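Local coordinates for probable enoyl-CoA hydratase/isomerase (Mycobacterium abscessus, PDB 3SWX), which probably acts on acyl-CoA thioesters as an enoyl-CoA hydratase or isomerase of the crotonase-like family, at residues D7-R15 with V21-K29. Numbering follows the deposited sequence.
Sequences DYETLRIRR and VIGLNRPAK
Thr10 meets the second strand's exit: its O accepts a bent hydrogen bond from Asn25 N (2.8 Å, 138° at the hydrogen), and its CB and CG2 lie alongside CG and CD of Arg26, while OG1 is hydrogen-bonded to Glu40 OE1 of helix 35-50. Leu11 sets CD2 4.0 Å from Leu24 CD2, the two side chains running the same way on the sheet face that also carries Ile13 and Ile22. Arg12 and Gly23 form an antiparallel hydrogen-bonded pair, Arg12 N to Gly23 O at 2.8 Å and Arg12 O from Gly23 N at 2.7 Å. With CG anti to the backbone N (chi1 -179°), the extended Arg12 chain leads away to Glu62. Ile13 brings CD1 to 4.1 Å from Ile22 CG1. Arg14 and Val21 form a second such pair; the Arg14 chain bends at chi3 (-85°), laying its guanidinium flat over that of Arg12, with Arg14 CZ 3.7 Å above the Arg12 plane, over its centre. A water in the plane of the Arg14 group accepts from NE (2.9 Å) and donates to Arg12 O and Val21 O. This antiparallel hairpin forms one margin of the crotonase-fold sheet, strand 56-61 flanking 19-24. Glu62, salt-bridged to Arg12 NH1, probably offsets part of the like charge of the face-to-face guanidinium groups, while Tyr60 OH and the water hydrogen-bond Arg14 NH2 and NE.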
ATOM      1  N   ASP B   7      20.014   3.807  36.261  1.00 40.16           N
ATOM      2  CA  ASP B   7      18.992   4.408  35.347  1.00 39.19           C
ATOM      3  C   ASP B   7      17.778   3.470  35.116  1.00 37.84           C
ATOM      4  O   ASP B   7      16.913   3.387  35.983  1.00 38.61           O
ATOM      5  CB  ASP B   7      19.652   4.858  34.031  1.00 38.93           C
ATOM      6  N   TYR B   8      17.698   2.765  33.987  1.00 36.06           N
ATOM      7  CA  TYR B   8      16.485   1.983  33.677  1.00 34.59           C
ATOM      8  C   TYR B   8      16.541   0.545  34.215  1.00 33.74           C
ATOM      9  O   TYR B   8      17.522  -0.156  34.020  1.00 33.19           O
ATOM     10  CB  TYR B   8      16.208   1.952  32.168  1.00 34.01           C
ATOM     11  CG  TYR B   8      15.888   3.295  31.540  1.00 34.30           C
ATOM     12  CD1 TYR B   8      14.712   3.979  31.842  1.00 34.76           C
ATOM     13  CD2 TYR B   8      16.756   3.873  30.620  1.00 35.30           C
ATOM     14  CE1 TYR B   8      14.421   5.210  31.243  1.00 34.63           C
ATOM     15  CE2 TYR B   8      16.478   5.096  30.028  1.00 34.56           C
ATOM     16  CZ  TYR B   8      15.316   5.757  30.335  1.00 34.25           C
ATOM     17  OH  TYR B   8      15.076   6.974  29.744  1.00 34.10           O
ATOM     18  N   GLU B   9      15.468   0.111  34.877  1.00 32.67           N
ATOM     19  CA  GLU B   9      15.382  -1.242  35.430  1.00 31.48           C
ATOM     20  C   GLU B   9      15.096  -2.301  34.367  1.00 30.25           C
ATOM     21  O   GLU B   9      15.584  -3.418  34.487  1.00 30.23           O
ATOM     22  CB  GLU B   9      14.276  -1.316  36.497  1.00 32.05           C
ATOM     23  N   THR B  10      14.271  -1.968  33.363  1.00 28.32           N
ATOM     24  CA  THR B  10      13.790  -2.943  32.364  1.00 26.71           C
ATOM     25  C   THR B  10      14.340  -2.758  30.933  1.00 25.52           C
ATOM     26  O   THR B  10      13.972  -3.507  30.032  1.00 24.73           O
ATOM     27  CB  THR B  10      12.246  -2.917  32.295  1.00 26.90           C
ATOM     28  OG1 THR B  10      11.791  -1.659  31.750  1.00 25.73           O
ATOM     29  CG2 THR B  10      11.656  -3.110  33.712  1.00 27.45           C
ATOM     30  N   LEU B  11      15.207  -1.773  30.722  1.00 24.68           N
ATOM     31  CA  LEU B  11      15.856  -1.581  29.420  1.00 23.60           C
ATOM     32  C   LEU B  11      17.374  -1.577  29.540  1.00 24.03           C
ATOM     33  O   LEU B  11      17.916  -1.036  30.497  1.00 24.05           O
ATOM     34  CB  LEU B  11      15.453  -0.247  28.800  1.00 22.77           C
ATOM     35  CG  LEU B  11      13.969   0.047  28.763  1.00 21.93           C
ATOM     36  CD1 LEU B  11      13.755   1.504  28.340  1.00 19.89           C
ATOM     37  CD2 LEU B  11      13.337  -0.938  27.816  1.00 21.47           C
ATOM     38  N   ARG B  12      18.031  -2.158  28.544  1.00 23.36           N
ATOM     39  CA  ARG B  12      19.453  -2.083  28.412  1.00 24.60           C
ATOM     40  C   ARG B  12      19.768  -1.055  27.326  1.00 24.61           C
ATOM     41  O   ARG B  12      19.426  -1.254  26.148  1.00 24.40           O
ATOM     42  CB  ARG B  12      20.024  -3.446  28.022  1.00 24.80           C
ATOM     43  CG  ARG B  12      21.531  -3.441  27.884  1.00 25.72           C
ATOM     44  CD  ARG B  12      22.004  -4.657  27.130  1.00 28.65           C
ATOM     45  NE  ARG B  12      23.458  -4.727  27.101  1.00 30.80           N
ATOM     46  CZ  ARG B  12      24.157  -5.694  26.520  1.00 32.24           C
ATOM     47  NH1 ARG B  12      23.548  -6.700  25.906  1.00 32.64           N
ATOM     48  NH2 ARG B  12      25.479  -5.657  26.541  1.00 33.44           N
ATOM     49  N   ILE B  13      20.416   0.033  27.715  1.00 23.97           N
ATOM     50  CA  ILE B  13      20.698   1.107  26.798  1.00 24.71           C
ATOM     51  C   ILE B  13      22.195   1.277  26.555  1.00 24.55           C
ATOM     52  O   ILE B  13      22.992   1.277  27.493  1.00 24.45           O
ATOM     53  CB  ILE B  13      20.058   2.427  27.307  1.00 25.38           C
ATOM     54  CG1 ILE B  13      18.524   2.312  27.173  1.00 26.60           C
ATOM     55  CG2 ILE B  13      20.613   3.632  26.534  1.00 26.17           C
ATOM     56  CD1 ILE B  13      17.796   3.604  26.969  1.00 27.64           C
ATOM     57  N   ARG B  14      22.563   1.421  25.286  1.00 23.84           N
ATOM     58  CA  ARG B  14      23.924   1.737  24.913  1.00 24.38           C
ATOM     59  C   ARG B  14      23.895   2.733  23.780  1.00 24.08           C
ATOM     60  O   ARG B  14      22.858   2.868  23.101  1.00 22.62           O
ATOM     61  CB  ARG B  14      24.665   0.481  24.439  1.00 24.60           C
ATOM     62  CG  ARG B  14      24.779  -0.631  25.465  1.00 26.83           C
ATOM     63  CD  ARG B  14      25.244  -1.913  24.821  1.00 28.33           C
ATOM     64  NE  ARG B  14      24.136  -2.669  24.237  1.00 28.92           N
ATOM     65  CZ  ARG B  14      24.270  -3.710  23.413  1.00 30.16           C
ATOM     66  NH1 ARG B  14      25.461  -4.133  23.028  1.00 30.91           N
ATOM     67  NH2 ARG B  14      23.195  -4.330  22.957  1.00 30.28           N
ATOM     68  N   ARG B  15      25.033   3.404  23.580  1.00 24.05           N
ATOM     69  CA  ARG B  15      25.254   4.320  22.454  1.00 24.79           C
ATOM     70  C   ARG B  15      26.429   3.873  21.617  1.00 24.48           C
ATOM     71  O   ARG B  15      27.486   3.546  22.146  1.00 25.03           O
ATOM     72  CB  ARG B  15      25.614   5.709  22.945  1.00 26.06           C
ATOM     73  CG  ARG B  15      24.509   6.513  23.489  1.00 28.20           C
ATOM     74  CD  ARG B  15      24.934   7.964  23.503  1.00 31.85           C
ATOM     75  NE  ARG B  15      23.931   8.804  24.136  1.00 33.46           N
ATOM     76  CZ  ARG B  15      23.777  10.106  23.898  1.00 34.87           C
ATOM     77  NH1 ARG B  15      24.546  10.754  23.019  1.00 35.79           N
ATOM     78  NH2 ARG B  15      22.835  10.763  24.541  1.00 35.70           N
ATOM     79  N   VAL B  21      20.944   2.426  21.052  1.00 19.94           N
ATOM     80  CA  VAL B  21      20.575   1.010  21.018  1.00 20.38           C
ATOM     81  C   VAL B  21      19.835   0.670  22.317  1.00 20.72           C
ATOM     82  O   VAL B  21      20.409   0.702  23.399  1.00 21.18           O
ATOM     83  CB  VAL B  21      21.826   0.097  20.823  1.00 20.65           C
ATOM     84  CG1 VAL B  21      21.439  -1.369  20.699  1.00 20.73           C
ATOM     85  CG2 VAL B  21      22.620   0.505  19.579  1.00 20.63           C
ATOM     86  N   ILE B  22      18.550   0.350  22.192  1.00 20.61           N
ATOM     87  CA  ILE B  22      17.699   0.084  23.337  1.00 20.45           C
ATOM     88  C   ILE B  22      17.289  -1.355  23.296  1.00 20.35           C
ATOM     89  O   ILE B  22      16.732  -1.819  22.281  1.00 19.10           O
ATOM     90  CB  ILE B  22      16.400   0.914  23.292  1.00 20.95           C
ATOM     91  CG1 ILE B  22      16.712   2.418  23.220  1.00 21.83           C
ATOM     92  CG2 ILE B  22      15.482   0.564  24.494  1.00 18.67           C
ATOM     93  CD1 ILE B  22      15.495   3.271  22.748  1.00 22.89           C
ATOM     94  N   GLY B  23      17.557  -2.064  24.393  1.00 20.04           N
ATOM     95  CA  GLY B  23      17.199  -3.471  24.505  1.00 20.26           C
ATOM     96  C   GLY B  23      16.108  -3.677  25.544  1.00 20.51           C
ATOM     97  O   GLY B  23      16.267  -3.275  26.699  1.00 20.00           O
ATOM     98  N   LEU B  24      14.980  -4.251  25.129  1.00 20.14           N
ATOM     99  CA  LEU B  24      13.988  -4.693  26.095  1.00 20.72           C
ATOM    100  C   LEU B  24      14.694  -5.707  26.975  1.00 22.03           C
ATOM    101  O   LEU B  24      15.336  -6.644  26.482  1.00 22.36           O
ATOM    102  CB  LEU B  24      12.757  -5.309  25.424  1.00 20.29           C
ATOM    103  CG  LEU B  24      12.014  -4.480  24.353  1.00 18.85           C
ATOM    104  CD1 LEU B  24      10.828  -5.287  23.815  1.00 18.28           C
ATOM    105  CD2 LEU B  24      11.569  -3.092  24.889  1.00 16.13           C
ATOM    106  N   ASN B  25      14.605  -5.532  28.281  1.00 23.30           N
ATOM    107  CA  ASN B  25      15.438  -6.343  29.165  1.00 24.90           C
ATOM    108  C   ASN B  25      14.677  -6.950  30.346  1.00 26.41           C
ATOM    109  O   ASN B  25      15.046  -6.736  31.494  1.00 28.06           O
ATOM    110  CB  ASN B  25      16.667  -5.520  29.629  1.00 25.05           C
ATOM    111  CG  ASN B  25      17.727  -6.388  30.295  1.00 26.04           C
ATOM    112  OD1 ASN B  25      17.807  -7.583  30.024  1.00 28.06           O
ATOM    113  ND2 ASN B  25      18.519  -5.802  31.177  1.00 24.78           N
ATOM    114  N   ARG B  26      13.628  -7.727  30.060  1.00 27.29           N
ATOM    115  CA  ARG B  26      12.968  -8.570  31.080  1.00 28.50           C
ATOM    116  C   ARG B  26      12.954 -10.009  30.577  1.00 29.27           C
ATOM    117  O   ARG B  26      11.891 -10.639  30.451  1.00 29.15           O
ATOM    118  CB  ARG B  26      11.545  -8.089  31.380  1.00 28.80           C
ATOM    119  CG  ARG B  26      11.464  -6.613  31.790  1.00 29.35           C
ATOM    120  CD  ARG B  26      10.043  -6.196  32.135  1.00 30.32           C
ATOM    121  NE  ARG B  26       9.553  -6.915  33.311  1.00 31.67           N
ATOM    122  CZ  ARG B  26       8.404  -7.592  33.399  1.00 32.22           C
ATOM    123  NH1 ARG B  26       7.552  -7.670  32.377  1.00 31.40           N
ATOM    124  NH2 ARG B  26       8.101  -8.205  34.542  1.00 31.25           N
ATOM    125  N   PRO B  27      14.148 -10.542  30.281  1.00 29.99           N
ATOM    126  CA  PRO B  27      14.249 -11.806  29.558  1.00 30.56           C
ATOM    127  C   PRO B  27      13.594 -12.993  30.282  1.00 30.77           C
ATOM    128  O   PRO B  27      12.992 -13.819  29.626  1.00 31.18           O
ATOM    129  CB  PRO B  27      15.767 -11.999  29.404  1.00 30.87           C
ATOM    130  CG  PRO B  27      16.367 -11.173  30.510  1.00 31.70           C
ATOM    131  CD  PRO B  27      15.476  -9.981  30.581  1.00 30.49           C
ATOM    132  N   ALA B  28      13.681 -13.046  31.613  1.00 30.92           N
ATOM    133  CA  ALA B  28      12.991 -14.082  32.423  1.00 30.75           C
ATOM    134  C   ALA B  28      11.461 -14.064  32.264  1.00 30.15           C
ATOM    135  O   ALA B  28      10.790 -15.061  32.520  1.00 29.89           O
ATOM    136  CB  ALA B  28      13.360 -13.920  33.886  1.00 31.15           C
ATOM    137  N   LYS B  29      10.915 -12.917  31.856  1.00 29.33           N
ATOM    138  CA  LYS B  29       9.490 -12.771  31.602  1.00 28.68           C
ATOM    139  C   LYS B  29       9.210 -12.622  30.079  1.00 27.89           C
ATOM    140  O   LYS B  29       8.139 -12.165  29.662  1.00 26.63           O
ATOM    141  CB  LYS B  29       8.946 -11.566  32.382  1.00 28.69           C
TER
HETATM  142  O   HOH W   1      21.335  -1.841  24.355  1.00 15.48           O